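Local coordinates for hypothetical protein TTHA0849 (Thermus thermophilus, PDB 2D4R) that is of unknown function but, as a putative member of the START domain superfamily, probably binds a lipid or similar hydrophobic ligand, at residues 82-87 with 106-111; 49-54 with 62-67; 2-7 with 129-134; 23-28 with 37-42. All blocks are in the same frame, centred on the assembly; numbering follows the deposited sequence.

Contact 1 of 4, residues 82-87 with 106-111; sequences GDFDRY and LTYELT
A classic beta bulge, set in the antiparallel hairpin of strands 86-95 and 100-109, places Asp85 and Arg86 together against Glu109. Glu109 O takes both backbone amides: Asp85 N lies 2.8 Å from it, nearly in line with the C=O bond, while Arg86 N sits on a lone pair in the carbonyl plane at 3.3 Å. Glu109 N returns a bond to Arg86 O. On the face that bears Arg86, CG stands trans to the backbone N (chi1 -176°) and the chain runs extended, so that one face of the guanidinium rests on Thr107 CG2 and its edge meets Glu109 OE1. That salt bridge, Arg86 NH1 to Glu109 OE1, is weak at 3.3 Å, and Glu88 is the stronger partner, held by Arg86 NE. The face bearing Tyr87 and Tyr108 is largely apolar at this contact. Leu106 CD1 sits over the centre of the Tyr87 ring, 3.8 Å from its centroid, in a CH-pi contact only 3° off the normal. A serine in place of Tyr87 would probably leave Leu106 CD1 without the ring it packs on and open a gap beside Trp62, whose ring also meets this tyrosine. Beyond the bulge, water 1 donates to Asp83 O and accepts from Thr111 N. Leu110 CG comes obliquely against the Phe84 ring, 3.5 Å from CD2, while Glu109 O lies at that ring's edge.

Contact 2 of 4, residues 49-54 with 62-67; sequences SRWVAV and WLEEEE
Ser49 OG is held from two sides: it donates to Glu66 OE1 at 2.8 Å, on the syn lone pair of the carboxylate, and accepts from Trp51 NE1, the indole of its own strand, at 2.9 Å. With OG between the backbone N and the carbonyl carbon (chi1 60°), the hydroxyl stands within range of both. Glu66 OE1 has a second partner in Thr47 OG1. Next to this group Glu64 OE1 and Glu66 OE2 are only 2.6 Å apart, so one of the two acids probably holds a proton and shares it with the other. Glu64 OE2 in turn receives Trp62 NE1 in an almost straight bond, 174° at the hydrogen, lying in the indole plane. These residues sit on one face of the antiparallel hairpin of strands 46-55 and 58-69, in the sheet of the Bet v 1-like fold. Its backbone ladder pairs Ser49 with Glu64 and Trp51 with Trp62 by two hydrogen bonds each. Trp51 CB lies over the centre of the six-membered ring of Trp62, 3.5 Å from the centroid, and the two five-membered rings lie 18° from parallel, displaced so far that little of one covers the other. Ala53 CB meets the same indole at its edge. A leucine in place of Trp62, lacking the indole, would probably leave Trp51 CB without the face it packs on and Glu64 OE2 without its N-H donor. On the reverse face Leu63 CD2 lies over the centre of the Arg50 guanidinium, 3.7 Å from CZ, the two chains running side by side.

Contact 3 of 4, residues 2-7 with 129-134; sequences PEVRAE and ENVESL
Val131 CG2 is the methyl on which this contact turns, touching Val4 CG1 at 3.2 Å and Ala6 CB at 3.7 Å. With Val131 CG1 anti to the carbonyl carbon (chi1 -62°), CG2 falls between the backbone N and the carbonyl carbon and faces the strand. Val4 answers with CG1 trans to the backbone N (chi1 161°), and the two valines meet at a slant. Ala6 CB reaches further along the helix and also lies 3.7 Å from Glu132 N, while Glu132 CG passes beside it at 3.9 Å. No hydrogen bond joins the two segments; the touch is almost wholly aliphatic and buries a modest 165 Å². The arrangement belongs to the helix-grip architecture of Bet v 1-like proteins, in which the long C-terminal helix, here 120-144, lies against a curved antiparallel sheet. Strand 3-7 and helix 129-134 run roughly the same way, their axes 28° apart and 7.4 Å at closest approach. Further out, Val131 also packs on Leu106 of the neighbouring strand, and Ala6 on Leu135 one turn along the helix. Gln124 and Gln128, earlier in the helix, bond to the strand backbone at Glu3 O and Arg5 N. On the sheet surface turned from the helix, Arg5 NH1 bridges to Glu7 OE2 at 3.1 Å, coming from above the carboxylate plane with the bond close to the guanidinium plane. Within the helix, Asn130 O is shared by Ser133 OG and Leu134 N, both on one side of its carbonyl plane.

Contact 4 of 4, residues 23-28 with 37-42; sequences DLEGLK and LEVVAR
A glutamate from a short helix bonds to the backbone of a strand: Glu25 OE2 accepts from Val39 N at 2.9 Å, 160° at the hydrogen. The oxygen is met on its anti side, 28° out of the carboxylate plane. Glu25 CG stands trans to the carbonyl carbon (chi1 -64°) and the rest of the chain is extended, which carries the acid from the helix 24-27 across to the strand 34-43, an outermost strand of the sheet. On the way its CG passes Val39 CG2 at 3.7 Å. The other carboxylate oxygen, Glu25 OE1, accepts a hydrogen bond from water 2, which in turn accepts a weak one from Arg42 NH2. Arg42 is also positioned by Val39, whose CG1 lies over the centre of the guanidinium, 3.7 Å above its plane. Leu37 points toward the helix, its CD1 4.1 Å from Leu24 CB, and Leu37 CB meets Lys28 CG at 3.4 Å, the two chains pointing opposite ways; Trp51 of the next strand packs on the same leucine. The helix starts at a capping residue: Asp23 OD1 accepts from Gly26 N, approached from above the carboxylate plane, while OD2 is bridged to Arg141 of the C-terminal helix. Leucines fasten the inner side of this helix-to-sheet packing, and at its outer rim one carboxylate serves a strand amide with one oxygen and, through water 2, a guanidinium with the other; Arg42, linked only weakly through the water, may add modestly to the stability of the negative charge on Glu25.

From the N terminus, strand 3-10 opens contact 3, which closes only at helix 120-144; the loop between spans 121 residues and encloses the other three contacts. Contact 4 closes first, bringing the short helix 24-27 onto edge strand 34-43. Contact 2 follows as the hairpin of strands 46-55 and 58-69, and contact 1 as that of 86-95 and 100-109, so contacts 4, 2 and 1 lie in series and none crosses another. Strands 34-43 and 46-55 are neighbours, joining contacts 4 and 2; Trp62 and Tyr87 join contacts 2 and 1; strand 100-109 pairs with 3-10, returning contact 1 to contact 3 at the far edge.

Contact 1 of 4, residues 82-87 with 106-111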
# COMPACT_ATOMS: atom_id res chain seq x y z
N GLY A 82 2.74 -0.74 -15.66
CA GLY A 82 1.45 -0.19 -15.31
C GLY A 82 1.42 1.27 -15.66
O GLY A 82 2.16 1.72 -16.52
N ASP A 83 0.56 2.02 -14.99
CA ASP A 83 0.34 3.43 -15.31
C ASP A 83 1.40 4.38 -14.73
O ASP A 83 1.62 5.47 -15.25
CB ASP A 83 -1.05 3.86 -14.84
CG ASP A 83 -2.18 3.24 -15.66
OD1 ASP A 83 -1.90 2.65 -16.73
OD2 ASP A 83 -3.34 3.34 -15.23
N PHE A 84 2.03 3.98 -13.64
CA PHE A 84 3.10 4.78 -13.05
C PHE A 84 4.44 4.50 -13.75
O PHE A 84 4.72 3.36 -14.12
CB PHE A 84 3.25 4.48 -11.55
CG PHE A 84 2.07 4.93 -10.70
CD1 PHE A 84 1.07 4.02 -10.33
CD2 PHE A 84 1.99 6.24 -10.24
CE1 PHE A 84 0.01 4.42 -9.52
CE2 PHE A 84 0.92 6.65 -9.42
CZ PHE A 84 -0.07 5.74 -9.06
N ASP A 85 5.25 5.53 -13.92
CA ASP A 85 6.63 5.31 -14.35
C ASP A 85 7.39 4.72 -13.19
O ASP A 85 8.33 3.95 -13.37
CB ASP A 85 7.28 6.63 -14.76
CG ASP A 85 6.56 7.30 -15.91
OD1 ASP A 85 6.49 8.54 -15.90
OD2 ASP A 85 6.05 6.58 -16.81
N ARG A 86 6.97 5.10 -11.99
CA ARG A 86 7.61 4.60 -10.79
C ARG A 86 6.56 4.49 -9.68
O ARG A 86 5.76 5.41 -9.47
CB ARG A 86 8.73 5.56 -10.38
CG ARG A 86 9.55 5.14 -9.19
CD ARG A 86 10.63 6.18 -8.94
NE ARG A 86 11.67 5.72 -8.02
CZ ARG A 86 12.66 6.48 -7.57
NH1 ARG A 86 12.76 7.75 -7.95
NH2 ARG A 86 13.56 5.96 -6.75
N TYR A 87 6.56 3.35 -9.01
CA TYR A 87 5.67 3.13 -7.88
C TYR A 87 6.30 2.12 -6.93
O TYR A 87 6.25 0.91 -7.16
CB TYR A 87 4.33 2.62 -8.36
CG TYR A 87 3.26 2.59 -7.30
CD1 TYR A 87 2.31 3.62 -7.21
CD2 TYR A 87 3.15 1.52 -6.42
CE1 TYR A 87 1.27 3.55 -6.28
CE2 TYR A 87 2.12 1.45 -5.48
CZ TYR A 87 1.18 2.46 -5.42
OH TYR A 87 0.16 2.37 -4.48
N LEU A 106 6.02 5.76 0.08
CA LEU A 106 5.72 5.56 -1.34
C LEU A 106 6.38 6.62 -2.24
O LEU A 106 6.04 7.80 -2.19
CB LEU A 106 4.21 5.58 -1.55
CG LEU A 106 3.68 5.50 -2.99
CD1 LEU A 106 4.22 4.27 -3.71
CD2 LEU A 106 2.18 5.49 -2.95
N THR A 107 7.32 6.17 -3.07
CA THR A 107 7.88 7.02 -4.11
C THR A 107 7.18 6.68 -5.41
O THR A 107 7.13 5.52 -5.82
CB THR A 107 9.39 6.77 -4.27
OG1 THR A 107 10.06 7.17 -3.08
CG2 THR A 107 9.95 7.52 -5.49
N TYR A 108 6.63 7.68 -6.07
CA TYR A 108 5.90 7.46 -7.31
C TYR A 108 6.30 8.51 -8.34
O TYR A 108 6.74 9.61 -8.00
CB TYR A 108 4.40 7.56 -7.05
CG TYR A 108 3.98 8.98 -6.69
CD1 TYR A 108 3.50 9.86 -7.66
CD2 TYR A 108 4.13 9.45 -5.39
CE1 TYR A 108 3.20 11.19 -7.35
CE2 TYR A 108 3.83 10.78 -5.06
CZ TYR A 108 3.36 11.64 -6.05
OH TYR A 108 3.08 12.94 -5.73
N GLU A 109 6.14 8.15 -9.61
CA GLU A 109 6.23 9.13 -10.69
C GLU A 109 5.16 8.84 -11.71
O GLU A 109 5.05 7.72 -12.22
CB GLU A 109 7.62 9.09 -11.33
CG GLU A 109 8.70 9.78 -10.50
CD GLU A 109 10.10 9.54 -11.04
OE1 GLU A 109 11.06 9.51 -10.23
OE2 GLU A 109 10.25 9.38 -12.28
N LEU A 110 4.37 9.86 -12.00
CA LEU A 110 3.24 9.75 -12.91
C LEU A 110 3.40 10.82 -13.98
O LEU A 110 3.22 12.00 -13.69
CB LEU A 110 1.96 10.02 -12.13
CG LEU A 110 0.82 9.01 -12.09
CD1 LEU A 110 -0.43 9.76 -11.68
CD2 LEU A 110 0.62 8.36 -13.44
N THR A 111 3.72 10.44 -15.21
CA THR A 111 3.80 11.43 -16.28
C THR A 111 2.42 11.76 -16.84
O THR A 111 1.68 10.88 -17.29
CB THR A 111 4.71 10.99 -17.46
OG1 THR A 111 4.36 9.68 -17.91
CG2 THR A 111 6.16 11.04 -17.07
O HOH W 1 3.55 7.37 -16.03

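Contact 2 of 4, residues 49-54 with 62-67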
# COMPACT_ATOMS: atom_id res chain seq x y z
N SER A 49 1.26 -8.76 -7.80
CA SER A 49 -0.16 -8.46 -7.69
C SER A 49 -0.59 -7.38 -8.68
O SER A 49 0.21 -6.51 -9.05
CB SER A 49 -0.48 -8.02 -6.27
OG SER A 49 0.25 -6.86 -5.93
N ARG A 50 -1.85 -7.45 -9.11
CA ARG A 50 -2.40 -6.49 -10.06
C ARG A 50 -3.39 -5.57 -9.35
O ARG A 50 -4.40 -6.01 -8.84
CB ARG A 50 -3.11 -7.23 -11.21
CG ARG A 50 -3.79 -6.32 -12.24
CD ARG A 50 -4.49 -7.12 -13.36
NE ARG A 50 -3.75 -8.33 -13.76
CZ ARG A 50 -2.84 -8.38 -14.73
NH1 ARG A 50 -2.53 -7.28 -15.41
NH2 ARG A 50 -2.23 -9.52 -15.02
N TRP A 51 -3.07 -4.28 -9.31
CA TRP A 51 -3.93 -3.31 -8.64
C TRP A 51 -4.73 -2.49 -9.65
O TRP A 51 -4.22 -2.10 -10.71
CB TRP A 51 -3.08 -2.37 -7.76
CG TRP A 51 -2.37 -3.03 -6.58
CD1 TRP A 51 -1.48 -4.06 -6.64
CD2 TRP A 51 -2.48 -2.67 -5.18
NE1 TRP A 51 -1.03 -4.37 -5.38
CE2 TRP A 51 -1.62 -3.54 -4.47
CE3 TRP A 51 -3.22 -1.72 -4.48
CZ2 TRP A 51 -1.48 -3.47 -3.07
CZ3 TRP A 51 -3.09 -1.65 -3.09
CH2 TRP A 51 -2.22 -2.53 -2.41
N VAL A 52 -5.99 -2.24 -9.32
CA VAL A 52 -6.73 -1.16 -9.94
C VAL A 52 -7.29 -0.27 -8.85
O VAL A 52 -8.04 -0.72 -8.00
CB VAL A 52 -7.91 -1.68 -10.81
CG1 VAL A 52 -8.68 -0.48 -11.39
CG2 VAL A 52 -7.40 -2.57 -11.94
N ALA A 53 -6.91 1.00 -8.89
CA ALA A 53 -7.35 1.97 -7.90
C ALA A 53 -8.14 3.06 -8.60
O ALA A 53 -8.00 3.28 -9.81
CB ALA A 53 -6.14 2.57 -7.16
N VAL A 54 -9.00 3.74 -7.85
CA VAL A 54 -9.69 4.88 -8.39
C VAL A 54 -9.28 6.15 -7.67
O VAL A 54 -9.25 6.21 -6.45
CB VAL A 54 -11.22 4.71 -8.32
CG1 VAL A 54 -11.60 3.38 -8.96
CG2 VAL A 54 -11.70 4.79 -6.88
N TRP A 62 -1.86 -0.83 -12.13
CA TRP A 62 -0.47 -1.23 -12.18
C TRP A 62 -0.26 -2.66 -11.69
O TRP A 62 -1.10 -3.23 -10.99
CB TRP A 62 0.41 -0.25 -11.39
CG TRP A 62 0.26 -0.32 -9.91
CD1 TRP A 62 1.10 -0.95 -9.02
CD2 TRP A 62 -0.77 0.29 -9.12
NE1 TRP A 62 0.66 -0.75 -7.73
CE2 TRP A 62 -0.48 0.00 -7.76
CE3 TRP A 62 -1.91 1.06 -9.42
CZ2 TRP A 62 -1.28 0.47 -6.71
CZ3 TRP A 62 -2.70 1.52 -8.38
CH2 TRP A 62 -2.38 1.22 -7.03
N LEU A 63 0.87 -3.24 -12.09
CA LEU A 63 1.32 -4.48 -11.50
C LEU A 63 2.36 -4.14 -10.45
O LEU A 63 3.10 -3.18 -10.60
CB LEU A 63 1.89 -5.40 -12.59
CG LEU A 63 0.79 -5.94 -13.52
CD1 LEU A 63 1.37 -6.28 -14.89
CD2 LEU A 63 0.15 -7.17 -12.89
N GLU A 64 2.40 -4.92 -9.37
CA GLU A 64 3.26 -4.61 -8.24
C GLU A 64 3.96 -5.86 -7.76
O GLU A 64 3.35 -6.91 -7.60
CB GLU A 64 2.43 -4.02 -7.09
CG GLU A 64 3.27 -3.44 -5.96
CD GLU A 64 2.42 -2.83 -4.86
OE1 GLU A 64 2.29 -3.46 -3.79
OE2 GLU A 64 1.88 -1.73 -5.07
N GLU A 65 5.26 -5.74 -7.54
CA GLU A 65 6.03 -6.82 -6.95
C GLU A 65 6.34 -6.43 -5.51
O GLU A 65 6.90 -5.36 -5.23
CB GLU A 65 7.33 -7.05 -7.76
CG GLU A 65 7.09 -7.36 -9.27
CD GLU A 65 8.33 -7.88 -10.04
OE1 GLU A 65 9.48 -7.53 -9.67
OE2 GLU A 65 8.15 -8.63 -11.02
N GLU A 66 5.97 -7.30 -4.57
CA GLU A 66 6.36 -7.09 -3.19
C GLU A 66 7.25 -8.20 -2.67
O GLU A 66 7.01 -9.39 -2.90
CB GLU A 66 5.12 -6.94 -2.29
CG GLU A 66 3.98 -7.85 -2.61
CD GLU A 66 2.92 -7.17 -3.45
OE1 GLU A 66 2.31 -7.85 -4.30
OE2 GLU A 66 2.70 -5.96 -3.26
N GLU A 67 8.31 -7.80 -1.98
CA GLU A 67 9.23 -8.72 -1.34
C GLU A 67 8.94 -8.62 0.15
O GLU A 67 8.98 -7.53 0.74
CB GLU A 67 10.67 -8.31 -1.62
CG GLU A 67 11.72 -9.36 -1.28
CD GLU A 67 13.14 -8.81 -1.34
OE1 GLU A 67 13.37 -7.66 -0.88
OE2 GLU A 67 14.03 -9.52 -1.85

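Contact 3 of 4, residues 2-7 with 129-134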
# COMPACT_ATOMS: atom_id res chain seq x y z
N PRO A 2 8.63 12.18 -6.73
CA PRO A 2 8.20 12.64 -5.40
C PRO A 2 7.79 11.48 -4.48
O PRO A 2 7.63 10.35 -4.92
CB PRO A 2 7.03 13.59 -5.70
CG PRO A 2 6.54 13.17 -7.04
CD PRO A 2 7.73 12.65 -7.80
N GLU A 3 7.63 11.78 -3.19
CA GLU A 3 7.39 10.76 -2.18
C GLU A 3 6.29 11.16 -1.21
O GLU A 3 6.07 12.33 -0.95
CB GLU A 3 8.68 10.49 -1.40
CG GLU A 3 8.55 9.46 -0.29
CD GLU A 3 9.53 9.71 0.85
OE1 GLU A 3 10.51 8.94 0.97
OE2 GLU A 3 9.32 10.67 1.62
N VAL A 4 5.59 10.16 -0.69
CA VAL A 4 4.55 10.33 0.32
C VAL A 4 4.81 9.31 1.43
O VAL A 4 5.40 8.27 1.18
CB VAL A 4 3.14 10.10 -0.30
CG1 VAL A 4 2.12 9.83 0.77
CG2 VAL A 4 2.72 11.32 -1.10
N ARG A 5 4.39 9.61 2.65
CA ARG A 5 4.47 8.61 3.70
C ARG A 5 3.35 8.79 4.70
O ARG A 5 3.04 9.91 5.10
CB ARG A 5 5.81 8.70 4.42
CG ARG A 5 6.14 10.08 4.90
CD ARG A 5 5.83 10.19 6.37
NE ARG A 5 6.44 9.10 7.13
CZ ARG A 5 6.33 8.97 8.45
NH1 ARG A 5 6.91 7.96 9.08
NH2 ARG A 5 5.63 9.87 9.13
N ALA A 6 2.75 7.68 5.09
CA ALA A 6 1.69 7.68 6.08
C ALA A 6 2.16 6.85 7.26
O ALA A 6 2.99 5.95 7.10
CB ALA A 6 0.43 7.10 5.49
N GLU A 7 1.63 7.17 8.44
CA GLU A 7 2.03 6.54 9.69
C GLU A 7 0.75 6.30 10.48
O GLU A 7 -0.11 7.17 10.56
CB GLU A 7 2.95 7.49 10.47
CG GLU A 7 3.74 6.88 11.61
CD GLU A 7 4.79 7.83 12.15
OE1 GLU A 7 4.42 8.88 12.71
OE2 GLU A 7 6.00 7.54 12.01
N GLU A 129 -3.49 10.78 0.39
CA GLU A 129 -4.75 10.25 0.87
C GLU A 129 -4.75 8.75 0.63
O GLU A 129 -5.17 7.97 1.50
CB GLU A 129 -5.91 10.92 0.14
CG GLU A 129 -6.04 12.41 0.41
CD GLU A 129 -6.17 12.74 1.89
OE1 GLU A 129 -5.14 13.08 2.52
OE2 GLU A 129 -7.30 12.68 2.43
N ASN A 130 -4.26 8.34 -0.53
CA ASN A 130 -4.26 6.93 -0.88
C ASN A 130 -3.50 6.06 0.11
O ASN A 130 -4.02 5.03 0.54
CB ASN A 130 -3.73 6.71 -2.30
CG ASN A 130 -4.83 6.85 -3.36
OD1 ASN A 130 -5.42 7.92 -3.53
ND2 ASN A 130 -5.11 5.75 -4.06
N VAL A 131 -2.30 6.47 0.50
CA VAL A 131 -1.53 5.68 1.47
C VAL A 131 -2.04 5.78 2.91
O VAL A 131 -1.93 4.82 3.67
CB VAL A 131 -0.02 6.02 1.46
CG1 VAL A 131 0.57 5.71 0.11
CG2 VAL A 131 0.19 7.46 1.84
N GLU A 132 -2.57 6.94 3.28
CA GLU A 132 -3.24 7.09 4.57
C GLU A 132 -4.44 6.14 4.65
O GLU A 132 -4.68 5.52 5.70
CB GLU A 132 -3.72 8.53 4.75
CG GLU A 132 -2.65 9.48 5.26
CD GLU A 132 -3.11 10.93 5.23
OE1 GLU A 132 -2.25 11.82 5.38
OE2 GLU A 132 -4.32 11.17 5.05
N SER A 133 -5.17 6.01 3.54
CA SER A 133 -6.34 5.14 3.49
C SER A 133 -5.97 3.67 3.42
O SER A 133 -6.69 2.82 3.95
CB SER A 133 -7.21 5.48 2.28
OG SER A 133 -6.62 4.97 1.09
N LEU A 134 -4.86 3.36 2.77
CA LEU A 134 -4.40 1.98 2.75
C LEU A 134 -4.14 1.53 4.18
O LEU A 134 -4.35 0.37 4.52
CB LEU A 134 -3.12 1.83 1.90
CG LEU A 134 -3.30 1.77 0.37
CD1 LEU A 134 -1.97 1.44 -0.30
CD2 LEU A 134 -4.33 0.72 -0.01

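Contact 4 of 4, residues 23-28 with 37-42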
# COMPACT_ATOMS: atom_id res chain seq x y z
N ASP A 23 -1.51 -10.71 3.51
CA ASP A 23 -2.64 -11.33 2.83
C ASP A 23 -3.42 -10.24 2.13
O ASP A 23 -4.47 -9.80 2.62
CB ASP A 23 -3.55 -12.05 3.83
CG ASP A 23 -4.85 -12.53 3.20
OD1 ASP A 23 -4.90 -12.71 1.97
OD2 ASP A 23 -5.83 -12.72 3.95
N LEU A 24 -2.88 -9.80 0.99
CA LEU A 24 -3.41 -8.64 0.28
C LEU A 24 -4.87 -8.86 -0.10
O LEU A 24 -5.68 -7.94 -0.04
CB LEU A 24 -2.60 -8.37 -0.98
CG LEU A 24 -1.11 -8.10 -0.79
CD1 LEU A 24 -0.41 -7.99 -2.14
CD2 LEU A 24 -0.95 -6.83 -0.02
N GLU A 25 -5.20 -10.08 -0.50
CA GLU A 25 -6.54 -10.32 -0.98
C GLU A 25 -7.55 -10.26 0.16
O GLU A 25 -8.68 -9.81 -0.04
CB GLU A 25 -6.58 -11.66 -1.70
CG GLU A 25 -5.70 -11.66 -2.93
CD GLU A 25 -6.03 -12.77 -3.89
OE1 GLU A 25 -6.48 -13.83 -3.40
OE2 GLU A 25 -5.85 -12.59 -5.11
N GLY A 26 -7.13 -10.67 1.35
CA GLY A 26 -7.96 -10.49 2.52
C GLY A 26 -8.04 -9.04 2.95
O GLY A 26 -8.99 -8.62 3.61
N LEU A 27 -7.03 -8.26 2.59
CA LEU A 27 -6.98 -6.85 2.96
C LEU A 27 -7.88 -6.05 2.03
O LEU A 27 -8.45 -5.03 2.42
CB LEU A 27 -5.54 -6.33 2.84
CG LEU A 27 -5.02 -5.28 3.83
CD1 LEU A 27 -3.63 -4.84 3.39
CD2 LEU A 27 -5.93 -4.09 3.91
N LYS A 28 -8.01 -6.52 0.79
CA LYS A 28 -8.60 -5.71 -0.27
C LYS A 28 -9.98 -5.12 0.03
O LYS A 28 -10.24 -3.96 -0.30
CB LYS A 28 -8.66 -6.52 -1.58
CG LYS A 28 -8.88 -5.64 -2.81
CD LYS A 28 -10.01 -6.13 -3.72
CE LYS A 28 -11.39 -6.00 -3.07
NZ LYS A 28 -12.48 -6.11 -4.09
N LEU A 37 -7.79 -5.99 -6.56
CA LEU A 37 -6.44 -6.34 -6.18
C LEU A 37 -6.30 -7.86 -6.24
O LEU A 37 -6.85 -8.58 -5.41
CB LEU A 37 -6.14 -5.83 -4.77
CG LEU A 37 -4.67 -5.63 -4.37
CD1 LEU A 37 -4.58 -5.28 -2.87
CD2 LEU A 37 -3.88 -6.88 -4.68
N GLU A 38 -5.58 -8.34 -7.24
CA GLU A 38 -5.42 -9.77 -7.44
C GLU A 38 -3.96 -10.22 -7.37
O GLU A 38 -3.10 -9.71 -8.10
CB GLU A 38 -6.05 -10.20 -8.78
CG GLU A 38 -6.14 -9.10 -9.84
CD GLU A 38 -7.07 -9.44 -11.01
OE1 GLU A 38 -6.91 -8.83 -12.10
OE2 GLU A 38 -7.95 -10.31 -10.86
N VAL A 39 -3.68 -11.17 -6.49
CA VAL A 39 -2.35 -11.77 -6.42
C VAL A 39 -2.15 -12.69 -7.63
O VAL A 39 -2.83 -13.70 -7.76
CB VAL A 39 -2.15 -12.60 -5.13
CG1 VAL A 39 -0.84 -13.40 -5.22
CG2 VAL A 39 -2.12 -11.68 -3.91
N VAL A 40 -1.22 -12.32 -8.51
CA VAL A 40 -1.02 -13.09 -9.73
C VAL A 40 0.06 -14.17 -9.60
O VAL A 40 0.02 -15.18 -10.30
CB VAL A 40 -0.64 -12.18 -10.94
CG1 VAL A 40 -1.80 -11.28 -11.29
CG2 VAL A 40 0.59 -11.38 -10.62
N ALA A 41 1.03 -13.95 -8.71
CA ALA A 41 2.12 -14.91 -8.51
C ALA A 41 2.59 -14.91 -7.06
O ALA A 41 2.68 -13.86 -6.43
CB ALA A 41 3.30 -14.58 -9.45
N ARG A 42 2.90 -16.09 -6.54
CA ARG A 42 3.37 -16.24 -5.16
C ARG A 42 4.61 -17.14 -5.20
O ARG A 42 4.56 -18.25 -5.73
CB ARG A 42 2.27 -16.89 -4.29
CG ARG A 42 2.55 -16.95 -2.78
CD ARG A 42 1.60 -16.04 -1.98
NE ARG A 42 0.19 -16.24 -2.33
CZ ARG A 42 -0.79 -15.38 -2.04
NH1 ARG A 42 -0.52 -14.25 -1.40
NH2 ARG A 42 -2.05 -15.65 -2.39
O HOH W 2 -4.89 -15.48 -1.57